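Local coordinates for C protein alpha-antigen (Streptococcus agalactiae, PDB 1YWM) that is a cell-wall-anchored surface protein that may play a role in both virulence and immunity, seen here as its N-terminal domain, at residues E132-A137 with G153-K158; T125-I130 with T159-N164; Y94-E99 with Q110-S115. One frame throughout, in Å; residues are numbered along the deposited sequence.

How the contacts relate
Contacts 1 and 2 join the same two helices, 124-137 and 144-163, and touch each other, about 9 Å apart, centre to centre. Contact 1 is nested inside the chain loop that contact 2 closes. Each pairs an arginine with an aspartate beside aliphatic packing. Contact 2 is the more buried of the two; contact 1 is only partly buried. Contact 3 lies about 35 Å from contact 2, centre to centre, and about 44 Å from contact 1. It belongs to the beta part of the chain, is largely buried and is held mainly by backbone hydrogen bonds. Strand 113-121 of contact 3 is followed in the chain by helix 124-137, so the two parts are consecutive.

Contact 1 of 3, residues E132-A137 with G153-K158; sequences EVRTNA and GLDTIK
Asp-155 OD2 accepts from both terminal nitrogens of Arg-134, strongly from one and weakly from the other. The stronger bond of this salt bridge comes from Arg-134 NH2 to Asp-155 OD2, at 3.0 Å and 162° at the hydrogen. Arg-134 NH1 adds a weak bond to the same OD2 at 3.4 Å. The oxygen sits at the guanidinium edge, in its plane, and the carboxylate is nearly coplanar with the guanidinium. The arginine chain leaves the helix with CG opposite the backbone N (chi1 -162°) and bends at chi3, which carries the guanidinium across to helix 144-163. On the way it slides past Leu-154, whose CB lies 4.1 Å from Arg-134 NH1.

Leu-154 supplies the apolar half. Its CD1 is 3.8 Å from Val-133 CG1 and 3.7 Å from Arg-134 N, so one methyl reaches the backbone of the facing helix. Val-178 of helix 168-182 touches both Val-133 and Leu-154. The amine of Lys-158 turns to Asp-162, its salt-bridge partner. The two short helical segments run antiparallel at 157°, with axes 11.2 Å apart. The contact joins two helices of the antiparallel three-helix bundle, whose third is 168-182; Leu-154 and Val-133 face its interior and the salt bridge lies at the border.

Contact 2 of 3, residues T125-I130 with T159-N164; sequences TLRDKI and TDIDNN
Arg-127 grips Asp-162 end-on, with both NH1 and NH2 on the single oxygen OD2. The bonds of this salt bridge are 2.9 Å from Arg-127 NH1 to Asp-162 OD2 and 2.8 Å from Arg-127 NH2 to the same OD2. The NH1 bond uses the anti lone pair, and NH2 meets the oxygen nearly along its C-O axis. The two planar groups lie 8° apart, nearly coplanar.

Ile-161 covers one guanidinium face. Its CD1 stands 3.8 Å above the plane, over the centre. The same methyl meets Leu-126 CD2 at 3.8 Å, tip to tip, and Ile-130 CD1 at 4.2 Å. Ile-161 reaches this place with CG1 between the backbone N and carbonyl carbon (chi1 64°).

Further out, Ser-123 OG binds Arg-127 NE, and Lys-158 NZ makes a salt bridge to Asp-162 OD1. Each group of the ion pair thus has a second partner that helps fix it. Near the helix end, Asn-164 ND2 bonds back to Asp-160 OD1 at 2.9 Å.

The contact lies between the start of helix 124-137 and the end of helix 144-163. The short segments there run antiparallel, 150° between their directions. Helix 168-182 packs on Leu-126 and Ile-130 through Ile-175 and Val-178. Strand 113-121 of the beta domain comes just before helix 124-137 in the chain.

Contact 3 of 3, residues Y94-E99 with Q110-S115; sequences YNIFGE and QIDIVS
Tyr-94 and Val-114 form an antiparallel hydrogen-bonded pair, and Asn-95 and Ile-113 the non-hydrogen-bonded pair beside it, in short segments running antiparallel at 165°. They lie on the neighbouring strands 88-97 and 113-121 in the fibronectin-like beta sandwich of this N-terminal domain. The loop between them lies at the far end from the helical bundle.

Tyr-94 N donates to Val-114 O at 2.9 Å, and Val-114 N returns a bond to Tyr-94 O at the same length. Ile-96 N to Asp-112 O extends the ladder at 3.2 Å.

Tyr-94 and Val-114 point to the buried side, where their CB atoms lie 4.3 Å apart. The ring of Tyr-94 presents its edge to Val-114 O, and its hydroxyl bonds to Pro-55 O. Strand 26-28 touches Val-114 and Ile-96 through Ala-26.

Ile-96 crosses Asp-112, with its CG2 3.6 Å from Asp-112 OD2. Asp-112 carries CG opposite the backbone N (chi1 -165°), and this brings the carboxylate alongside the Ile-96 branches, OD2 near CG2 and OD1 near CG1. His-104 and the Ala-25 amide bind OD2, and Ser-24 binds OD1, so the buried carboxylate is well satisfied. It links Ser-24 and Ala-25, and His-104 of the loop, to the residue just before strand 113-121.

On the other face, Asn-95 and Ile-113 lie side by side, Asn-95 OD1 3.1 Å from Ile-113 CG2. Phe-97, Gly-98 and Glu-99 belong to the pocket of the bound dithiol. Beyond the last direct backbone bond, a water donates to Ile-96 O at 2.7 Å and to Asp-112 O.

Contact 1 of 3, residues E132-A137 with G153-K158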
loop_
_atom_site.group_PDB
_atom_site.type_symbol
_atom_site.label_atom_id
_atom_site.label_comp_id
_atom_site.label_asym_id
_atom_site.label_seq_id
_atom_site.Cartn_x
_atom_site.Cartn_y
_atom_site.Cartn_z
ATOM N N GLU A 132 -10.623 11.330 -11.108
ATOM C CA GLU A 132 -11.631 12.390 -11.304
ATOM C C GLU A 132 -10.976 13.725 -11.686
ATOM O O GLU A 132 -11.456 14.427 -12.610
ATOM C CB GLU A 132 -12.504 12.532 -10.070
ATOM C CG GLU A 132 -13.328 11.266 -9.803
ATOM C CD GLU A 132 -13.924 11.208 -8.408
ATOM O OE1 GLU A 132 -14.698 10.268 -8.154
ATOM O OE2 GLU A 132 -13.604 12.073 -7.555
ATOM N N VAL A 133 -9.871 14.066 -11.024
ATOM C CA VAL A 133 -9.161 15.320 -11.345
ATOM C C VAL A 133 -8.500 15.197 -12.719
ATOM O O VAL A 133 -8.473 16.152 -13.492
ATOM C CB VAL A 133 -8.141 15.717 -10.249
ATOM C CG1 VAL A 133 -7.330 16.980 -10.634
ATOM C CG2 VAL A 133 -8.859 15.900 -8.898
ATOM N N ARG A 134 -7.939 14.027 -13.020
ATOM C CA ARG A 134 -7.356 13.787 -14.328
ATOM C C ARG A 134 -8.399 14.027 -15.426
ATOM O O ARG A 134 -8.129 14.696 -16.446
ATOM C CB ARG A 134 -6.893 12.314 -14.407
ATOM C CG ARG A 134 -5.905 12.001 -15.490
ATOM C CD ARG A 134 -5.382 10.539 -15.462
ATOM N NE ARG A 134 -4.598 10.206 -14.256
ATOM C CZ ARG A 134 -3.304 10.539 -14.079
ATOM N NH1 ARG A 134 -2.620 10.192 -12.975
ATOM N NH2 ARG A 134 -2.687 11.225 -15.018
ATOM N N THR A 135 -9.596 13.474 -15.222
ATOM C CA THR A 135 -10.656 13.576 -16.222
ATOM C C THR A 135 -11.035 15.057 -16.396
ATOM O O THR A 135 -11.139 15.563 -17.506
ATOM C CB THR A 135 -11.888 12.745 -15.784
ATOM O OG1 THR A 135 -11.571 11.349 -15.912
ATOM C CG2 THR A 135 -13.036 12.926 -16.780
ATOM N N ASN A 136 -11.221 15.732 -15.276
ATOM C CA ASN A 136 -11.502 17.161 -15.292
ATOM C C ASN A 136 -10.398 17.949 -16.023
ATOM O O ASN A 136 -10.693 18.758 -16.927
ATOM C CB ASN A 136 -11.678 17.654 -13.859
ATOM C CG ASN A 136 -12.091 19.115 -13.783
ATOM O OD1 ASN A 136 -12.594 19.684 -14.755
ATOM N ND2 ASN A 136 -11.915 19.709 -12.622
ATOM N N ALA A 137 -9.142 17.713 -15.639
ATOM C CA ALA A 137 -8.011 18.455 -16.190
ATOM C C ALA A 137 -7.916 18.302 -17.713
ATOM O O ALA A 137 -7.462 19.220 -18.384
ATOM C CB ALA A 137 -6.656 18.021 -15.511
ATOM N N GLY A 153 1.520 16.896 -11.083
ATOM C CA GLY A 153 1.368 16.649 -9.650
ATOM C C GLY A 153 0.639 15.329 -9.394
ATOM O O GLY A 153 1.003 14.537 -8.483
ATOM N N LEU A 154 -0.416 15.090 -10.158
ATOM C CA LEU A 154 -1.102 13.798 -10.050
ATOM C C LEU A 154 -0.170 12.613 -10.367
ATOM O O LEU A 154 -0.243 11.570 -9.698
ATOM C CB LEU A 154 -2.321 13.744 -10.974
ATOM C CG LEU A 154 -3.412 14.807 -10.720
ATOM C CD1 LEU A 154 -4.555 14.555 -11.726
ATOM C CD2 LEU A 154 -3.973 14.785 -9.289
ATOM N N ASP A 155 0.638 12.727 -11.424
ATOM C CA ASP A 155 1.587 11.673 -11.781
ATOM C C ASP A 155 2.597 11.389 -10.685
ATOM O O ASP A 155 2.950 10.233 -10.453
ATOM C CB ASP A 155 2.309 11.981 -13.091
ATOM C CG ASP A 155 1.372 11.990 -14.268
ATOM O OD1 ASP A 155 1.801 12.451 -15.350
ATOM O OD2 ASP A 155 0.193 11.561 -14.187
ATOM N N THR A 156 3.056 12.436 -10.021
ATOM C CA THR A 156 4.010 12.285 -8.925
ATOM C C THR A 156 3.386 11.481 -7.760
ATOM O O THR A 156 3.993 10.516 -7.236
ATOM C CB THR A 156 4.483 13.688 -8.479
ATOM O OG1 THR A 156 5.248 14.282 -9.553
ATOM C CG2 THR A 156 5.440 13.595 -7.293
ATOM N N ILE A 157 2.173 11.864 -7.383
ATOM C CA ILE A 157 1.436 11.154 -6.358
ATOM C C ILE A 157 1.152 9.693 -6.771
ATOM O O ILE A 157 1.304 8.759 -5.965
ATOM C CB ILE A 157 0.120 11.895 -6.025
ATOM C CG1 ILE A 157 0.458 13.242 -5.333
ATOM C CG2 ILE A 157 -0.725 11.021 -5.074
ATOM C CD1 ILE A 157 -0.714 14.228 -5.107
ATOM N N LYS A 158 0.705 9.496 -8.008
ATOM C CA LYS A 158 0.350 8.146 -8.442
ATOM C C LYS A 158 1.584 7.230 -8.456
ATOM O O LYS A 158 1.521 6.084 -8.011
ATOM C CB LYS A 158 -0.354 8.190 -9.811
ATOM C CG LYS A 158 -0.543 6.818 -10.521
ATOM C CD LYS A 158 -1.863 6.179 -10.179
ATOM C CE LYS A 158 -2.332 5.104 -11.222
ATOM N NZ LYS A 158 -1.262 4.286 -11.902
#

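Contact 2 of 3, residues T125-I130 with T159-N164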
loop_
_atom_site.group_PDB
_atom_site.type_symbol
_atom_site.label_atom_id
_atom_site.label_comp_id
_atom_site.label_asym_id
_atom_site.label_seq_id
_atom_site.Cartn_x
_atom_site.Cartn_y
_atom_site.Cartn_z
ATOM N N THR A 125 -9.898 5.506 -2.373
ATOM C CA THR A 125 -10.546 6.809 -2.581
ATOM C C THR A 125 -9.578 7.824 -3.198
ATOM O O THR A 125 -9.961 8.616 -4.074
ATOM C CB THR A 125 -11.106 7.308 -1.284
ATOM O OG1 THR A 125 -12.151 6.399 -0.872
ATOM C CG2 THR A 125 -11.842 8.642 -1.519
ATOM N N LEU A 126 -8.333 7.824 -2.720
ATOM C CA LEU A 126 -7.298 8.637 -3.351
ATOM C C LEU A 126 -7.209 8.336 -4.834
ATOM O O LEU A 126 -7.174 9.265 -5.665
ATOM C CB LEU A 126 -5.939 8.424 -2.673
ATOM C CG LEU A 126 -4.671 9.069 -3.271
ATOM C CD1 LEU A 126 -4.820 10.613 -3.270
ATOM C CD2 LEU A 126 -3.469 8.646 -2.403
ATOM N N ARG A 127 -7.189 7.053 -5.194
ATOM C CA ARG A 127 -7.023 6.707 -6.611
ATOM C C ARG A 127 -8.224 7.168 -7.450
ATOM O O ARG A 127 -8.063 7.644 -8.568
ATOM C CB ARG A 127 -6.792 5.202 -6.775
ATOM C CG ARG A 127 -5.360 4.767 -6.381
ATOM C CD ARG A 127 -5.212 3.198 -6.369
ATOM N NE ARG A 127 -3.882 2.795 -5.921
ATOM C CZ ARG A 127 -2.771 2.890 -6.642
ATOM N NH1 ARG A 127 -1.622 2.501 -6.113
ATOM N NH2 ARG A 127 -2.788 3.350 -7.900
ATOM N N ASP A 128 -9.425 7.051 -6.884
ATOM C CA ASP A 128 -10.633 7.547 -7.541
ATOM C C ASP A 128 -10.555 9.049 -7.699
ATOM O O ASP A 128 -10.865 9.574 -8.763
ATOM C CB ASP A 128 -11.869 7.249 -6.684
ATOM C CG ASP A 128 -12.298 5.813 -6.770
ATOM O OD1 ASP A 128 -11.816 5.098 -7.674
ATOM O OD2 ASP A 128 -13.120 5.321 -5.971
ATOM N N LYS A 129 -10.177 9.735 -6.629
ATOM C CA LYS A 129 -10.022 11.193 -6.676
ATOM C C LYS A 129 -9.027 11.623 -7.756
ATOM O O LYS A 129 -9.255 12.593 -8.510
ATOM C CB LYS A 129 -9.610 11.753 -5.309
ATOM C CG LYS A 129 -9.715 13.259 -5.193
ATOM C CD LYS A 129 -11.187 13.721 -5.360
ATOM C CE LYS A 129 -11.400 15.179 -4.989
ATOM N NZ LYS A 129 -10.447 16.096 -5.692
ATOM N N ILE A 130 -7.896 10.940 -7.807
ATOM C CA ILE A 130 -6.914 11.240 -8.819
ATOM C C ILE A 130 -7.494 11.100 -10.222
ATOM O O ILE A 130 -7.246 11.959 -11.079
ATOM C CB ILE A 130 -5.642 10.357 -8.664
ATOM C CG1 ILE A 130 -4.813 10.808 -7.450
ATOM C CG2 ILE A 130 -4.803 10.429 -9.978
ATOM C CD1 ILE A 130 -3.690 9.774 -7.047
ATOM N N THR A 159 2.697 7.736 -8.960
ATOM C CA THR A 159 3.958 6.959 -8.942
ATOM C C THR A 159 4.349 6.542 -7.510
ATOM O O THR A 159 4.727 5.391 -7.257
ATOM C CB THR A 159 5.066 7.783 -9.627
ATOM O OG1 THR A 159 4.720 7.931 -11.010
ATOM C CG2 THR A 159 6.387 7.010 -9.668
ATOM N N ASP A 160 4.195 7.482 -6.590
ATOM C CA ASP A 160 4.521 7.297 -5.180
ATOM C C ASP A 160 3.660 6.185 -4.530
ATOM O O ASP A 160 4.199 5.240 -3.941
ATOM C CB ASP A 160 4.357 8.644 -4.490
ATOM C CG ASP A 160 4.767 8.621 -3.022
ATOM O OD1 ASP A 160 5.533 7.739 -2.597
ATOM O OD2 ASP A 160 4.361 9.469 -2.225
ATOM N N ILE A 161 2.339 6.243 -4.713
ATOM C CA ILE A 161 1.481 5.243 -4.100
ATOM C C ILE A 161 1.567 3.900 -4.828
ATOM O O ILE A 161 1.281 2.862 -4.227
ATOM C CB ILE A 161 0.025 5.724 -3.908
ATOM C CG1 ILE A 161 -0.674 6.011 -5.258
ATOM C CG2 ILE A 161 -0.020 6.935 -2.906
ATOM C CD1 ILE A 161 -2.189 6.343 -5.105
ATOM N N ASP A 162 1.978 3.910 -6.096
ATOM C CA ASP A 162 2.123 2.646 -6.825
ATOM C C ASP A 162 3.332 1.898 -6.290
ATOM O O ASP A 162 3.361 0.674 -6.259
ATOM C CB ASP A 162 2.298 2.871 -8.339
ATOM C CG ASP A 162 0.988 3.154 -9.041
ATOM O OD1 ASP A 162 1.014 3.587 -10.218
ATOM O OD2 ASP A 162 -0.114 2.963 -8.500
ATOM N N ASN A 163 4.336 2.643 -5.906
ATOM C CA ASN A 163 5.633 2.042 -5.566
ATOM C C ASN A 163 5.920 1.893 -4.080
ATOM O O ASN A 163 6.661 1.001 -3.680
ATOM C CB ASN A 163 6.753 2.826 -6.251
ATOM C CG ASN A 163 6.739 2.638 -7.781
ATOM O OD1 ASN A 163 6.349 1.586 -8.281
ATOM N ND2 ASN A 163 7.187 3.644 -8.510
ATOM N N ASN A 164 5.321 2.748 -3.262
ATOM C CA ASN A 164 5.789 2.923 -1.880
ATOM C C ASN A 164 4.648 2.748 -0.897
ATOM O O ASN A 164 3.527 3.229 -1.130
ATOM C CB ASN A 164 6.456 4.304 -1.669
ATOM C CG ASN A 164 7.589 4.578 -2.630
ATOM O OD1 ASN A 164 8.514 3.772 -2.797
ATOM N ND2 ASN A 164 7.552 5.765 -3.252
#

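Contact 3 of 3, residues Y94-E99 with Q110-S115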
loop_
_atom_site.group_PDB
_atom_site.type_symbol
_atom_site.label_atom_id
_atom_site.label_comp_id
_atom_site.label_asym_id
_atom_site.label_seq_id
_atom_site.Cartn_x
_atom_site.Cartn_y
_atom_site.Cartn_z
ATOM N N TYR A 94 3.686 -15.495 10.621
ATOM C CA TYR A 94 3.829 -16.685 9.823
ATOM C C TYR A 94 4.113 -17.808 10.827
ATOM O O TYR A 94 5.096 -17.761 11.561
ATOM C CB TYR A 94 4.986 -16.521 8.859
ATOM C CG TYR A 94 4.706 -15.452 7.826
ATOM C CD1 TYR A 94 4.017 -15.762 6.649
ATOM C CD2 TYR A 94 5.060 -14.124 8.073
ATOM C CE1 TYR A 94 3.740 -14.759 5.673
ATOM C CE2 TYR A 94 4.782 -13.110 7.119
ATOM C CZ TYR A 94 4.133 -13.446 5.929
ATOM O OH TYR A 94 3.897 -12.458 4.985
ATOM N N ASN A 95 3.227 -18.779 10.865
ATOM C CA ASN A 95 3.449 -19.982 11.673
ATOM C C ASN A 95 4.146 -20.986 10.755
ATOM O O ASN A 95 3.659 -21.253 9.679
ATOM C CB ASN A 95 2.087 -20.503 12.182
ATOM C CG ASN A 95 1.459 -19.544 13.234
ATOM O OD1 ASN A 95 2.179 -18.919 14.000
ATOM N ND2 ASN A 95 0.131 -19.405 13.226
ATOM N N ILE A 96 5.243 -21.574 11.228
ATOM C CA ILE A 96 6.111 -22.386 10.391
ATOM C C ILE A 96 5.912 -23.861 10.820
ATOM O O ILE A 96 5.917 -24.166 12.019
ATOM C CB ILE A 96 7.582 -21.960 10.575
ATOM C CG1 ILE A 96 7.757 -20.423 10.385
ATOM C CG2 ILE A 96 8.506 -22.717 9.626
ATOM C CD1 ILE A 96 7.194 -19.894 9.052
ATOM N N PHE A 97 5.759 -24.729 9.836
ATOM C CA PHE A 97 5.455 -26.153 10.058
ATOM C C PHE A 97 6.455 -27.056 9.342
ATOM O O PHE A 97 6.836 -26.770 8.206
ATOM C CB PHE A 97 4.047 -26.464 9.519
ATOM C CG PHE A 97 2.962 -25.683 10.208
ATOM C CD1 PHE A 97 2.549 -24.441 9.700
ATOM C CD2 PHE A 97 2.420 -26.129 11.403
ATOM C CE1 PHE A 97 1.579 -23.679 10.368
ATOM C CE2 PHE A 97 1.426 -25.391 12.070
ATOM C CZ PHE A 97 1.006 -24.148 11.534
ATOM N N GLY A 98 6.844 -28.166 9.992
ATOM C CA GLY A 98 7.621 -29.196 9.317
ATOM C C GLY A 98 6.749 -30.055 8.421
ATOM O O GLY A 98 5.531 -29.854 8.327
ATOM N N GLU A 99 7.390 -31.021 7.756
ATOM C CA GLU A 99 6.705 -31.910 6.826
ATOM C C GLU A 99 5.578 -32.698 7.469
ATOM O O GLU A 99 4.639 -33.100 6.775
ATOM C CB GLU A 99 7.699 -32.858 6.165
ATOM C CG GLU A 99 8.599 -32.181 5.148
ATOM C CD GLU A 99 9.784 -33.049 4.747
ATOM O OE1 GLU A 99 10.057 -34.073 5.432
ATOM O OE2 GLU A 99 10.444 -32.701 3.740
ATOM N N GLN A 110 11.954 -23.027 21.263
ATOM C CA GLN A 110 10.776 -22.200 21.037
ATOM C C GLN A 110 10.164 -22.494 19.668
ATOM O O GLN A 110 10.890 -22.741 18.704
ATOM C CB GLN A 110 11.151 -20.707 21.086
ATOM C CG GLN A 110 11.887 -20.284 22.326
ATOM C CD GLN A 110 12.103 -18.789 22.305
ATOM O OE1 GLN A 110 11.333 -18.080 22.898
ATOM N NE2 GLN A 110 13.104 -18.316 21.555
ATOM N N ILE A 111 8.835 -22.419 19.619
ATOM C CA ILE A 111 8.049 -22.633 18.398
ATOM C C ILE A 111 8.467 -21.576 17.403
ATOM O O ILE A 111 8.627 -20.410 17.784
ATOM C CB ILE A 111 6.537 -22.522 18.696
ATOM C CG1 ILE A 111 6.075 -23.587 19.718
ATOM C CG2 ILE A 111 5.716 -22.636 17.418
ATOM C CD1 ILE A 111 5.952 -24.953 19.119
ATOM N N ASP A 112 8.674 -21.994 16.153
ATOM C CA ASP A 112 9.064 -21.103 15.071
ATOM C C ASP A 112 7.872 -20.295 14.565
ATOM O O ASP A 112 7.045 -20.803 13.817
ATOM C CB ASP A 112 9.630 -21.945 13.933
ATOM C CG ASP A 112 10.392 -21.144 12.929
ATOM O OD1 ASP A 112 10.353 -19.878 12.976
ATOM O OD2 ASP A 112 11.044 -21.722 12.033
ATOM N N ILE A 113 7.757 -19.041 15.008
ATOM C CA ILE A 113 6.796 -18.138 14.393
ATOM C C ILE A 113 7.521 -16.840 14.006
ATOM O O ILE A 113 8.508 -16.447 14.643
ATOM C CB ILE A 113 5.587 -17.839 15.322
ATOM C CG1 ILE A 113 5.975 -17.035 16.572
ATOM C CG2 ILE A 113 4.822 -19.140 15.686
ATOM C CD1 ILE A 113 4.715 -16.509 17.362
ATOM N N VAL A 114 7.051 -16.184 12.949
ATOM C CA VAL A 114 7.708 -14.940 12.526
ATOM C C VAL A 114 6.662 -13.853 12.610
ATOM O O VAL A 114 5.704 -13.883 11.868
ATOM C CB VAL A 114 8.278 -15.025 11.114
ATOM C CG1 VAL A 114 8.970 -13.673 10.707
ATOM C CG2 VAL A 114 9.287 -16.197 11.000
ATOM N N SER A 115 6.849 -12.930 13.552
ATOM C CA SER A 115 5.881 -11.868 13.822
ATOM C C SER A 115 6.352 -10.596 13.144
ATOM O O SER A 115 7.527 -10.244 13.260
ATOM C CB SER A 115 5.818 -11.605 15.328
ATOM O OG SER A 115 5.559 -12.808 16.017
HETATM O O HOH W 1 5.029 -22.820 14.133
#